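Local coordinates for protein DspB (Aggregatibacter actinomycetemcomitans, PDB 1YHT) that hydrolyses terminal N-acetylhexosamine residues as a family 20 glycoside hydrolase, probably releasing biofilm by degrading its N-acetylglucosamine polysaccharide, at residues P260-L263 and T268-N271. Numbering follows the deposited sequence.
Sequences PELL and TVLN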
loop_
_atom_site.group_PDB
_atom_site.type_symbol
_atom_site.label_atom_id
_atom_site.label_comp_id
_atom_site.label_asym_id
_atom_site.label_seq_id
_atom_site.Cartn_x
_atom_site.Cartn_y
_atom_site.Cartn_z
ATOM N N PRO A 260 15.084 -12.926 -4.781
ATOM C CA PRO A 260 15.583 -13.726 -5.882
ATOM C C PRO A 260 14.830 -15.037 -6.074
ATOM O O PRO A 260 14.655 -15.471 -7.193
ATOM C CB PRO A 260 17.047 -13.977 -5.498
ATOM C CG PRO A 260 17.399 -12.756 -4.604
ATOM C CD PRO A 260 16.143 -12.615 -3.803
ATOM N N GLU A 261 14.422 -15.667 -4.985
ATOM C CA GLU A 261 13.648 -16.905 -5.076
ATOM C C GLU A 261 12.343 -16.721 -5.831
ATOM O O GLU A 261 11.946 -17.578 -6.629
ATOM C CB GLU A 261 13.436 -17.501 -3.707
ATOM C CG GLU A 261 14.662 -18.250 -3.235
ATOM C CD GLU A 261 14.722 -18.447 -1.742
ATOM O OE1 GLU A 261 13.918 -17.893 -0.964
ATOM O OE2 GLU A 261 15.622 -19.199 -1.318
ATOM N N LEU A 262 11.706 -15.567 -5.630
ATOM C CA LEU A 262 10.491 -15.214 -6.338
ATOM C C LEU A 262 10.769 -14.999 -7.813
ATOM O O LEU A 262 10.025 -15.481 -8.661
ATOM C CB LEU A 262 9.867 -13.960 -5.720
ATOM C CG LEU A 262 9.211 -14.170 -4.329
ATOM C CD1 LEU A 262 8.771 -12.841 -3.725
ATOM C CD2 LEU A 262 8.054 -15.115 -4.381
ATOM N N LEU A 263 11.862 -14.288 -8.104
ATOM C CA LEU A 263 12.262 -14.025 -9.503
ATOM C C LEU A 263 12.539 -15.321 -10.243
ATOM O O LEU A 263 12.130 -15.500 -11.392
ATOM C CB LEU A 263 13.509 -13.152 -9.531
ATOM C CG LEU A 263 13.366 -11.733 -8.980
ATOM C CD1 LEU A 263 14.673 -11.005 -9.089
ATOM C CD2 LEU A 263 12.264 -10.961 -9.677
ATOM N N THR A 268 6.414 -11.519 -11.085
ATOM C CA THR A 268 6.599 -10.082 -11.143
ATOM C C THR A 268 6.840 -9.564 -9.741
ATOM O O THR A 268 6.036 -9.780 -8.842
ATOM C CB THR A 268 5.362 -9.435 -11.749
ATOM O OG1 THR A 268 5.206 -9.960 -13.066
ATOM C CG2 THR A 268 5.474 -7.946 -11.815
ATOM N N VAL A 269 7.976 -8.902 -9.539
ATOM C CA VAL A 269 8.287 -8.357 -8.240
ATOM C C VAL A 269 8.786 -6.912 -8.388
ATOM O O VAL A 269 9.738 -6.645 -9.140
ATOM C CB VAL A 269 9.345 -9.184 -7.505
ATOM C CG1 VAL A 269 9.510 -8.640 -6.086
ATOM C CG2 VAL A 269 8.973 -10.717 -7.480
ATOM N N LEU A 270 8.186 -6.017 -7.603
ATOM C CA LEU A 270 8.663 -4.634 -7.445
ATOM C C LEU A 270 9.380 -4.506 -6.117
ATOM O O LEU A 270 8.926 -5.046 -5.100
ATOM C CB LEU A 270 7.510 -3.612 -7.500
ATOM C CG LEU A 270 6.823 -3.411 -8.845
ATOM C CD1 LEU A 270 5.876 -4.604 -9.171
ATOM C CD2 LEU A 270 6.051 -2.095 -8.875
ATOM N N ASN A 271 10.483 -3.769 -6.143
ATOM C CA ASN A 271 11.327 -3.614 -5.007
ATOM C C ASN A 271 10.876 -2.394 -4.203
ATOM O O ASN A 271 10.967 -1.269 -4.652
ATOM C CB ASN A 271 12.784 -3.458 -5.489
ATOM C CG ASN A 271 13.798 -3.420 -4.343
ATOM O OD1 ASN A 271 13.429 -3.459 -3.171
ATOM N ND2 ASN A 271 15.101 -3.369 -4.691
#
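In the TIM-barrel fold of this family 20 glycoside hydrolase, the short helix 259-264 is the last helix of the beta-alpha-beta crossover from strand 233-236 to the parallel strand 269-271, which a short loop joins to it, and Leu262 and Leu263 on the helix meet Val269 on the strand. One methyl group does most of the work: CG2 of Val269 points at the helix and takes both leucines at once. Its approach to Leu262 is to the root of that side chain, with Leu262 CB 3.8 Å from Val269 CG2. Leu263 uses its far end instead, and its CD2 methyl lies 4.0 Å from the same Val269 CG2 and equally close to Val269 CB. The two side chains of this second pair run at roughly a right angle to each other, so that the leucine reaches across the valine with the tip of one branch. Rotation about the first torsion of Val269 sets CG1 opposite the backbone N (chi1 -174°) and leaves CG2 opposite the carbonyl carbon, the branch that touches both leucines. In Leu263, whose CB does not head straight for the strand, chi2 of -180° sets CD1 anti to CA, at the extended end of the chain, and leaves the other branch, CD2, turned to the valine. Around these three side chains, Tyr236 of the neighbouring parallel strand 233-236 touches both Leu262 and Val269, and Leu220 also packs on Leu262. The strand is tied into the barrel by backbone bonds on both flanks, Leu270 to Ile234 and Tyr236, Val269 to Ala323. Between the two segments the contact consists of aliphatic carbons alone, burying 126 Å² in total; here dispersion and the exclusion of water, not a directional bond, hold helix to strand, and Tyr236 and Leu220 share in the packing.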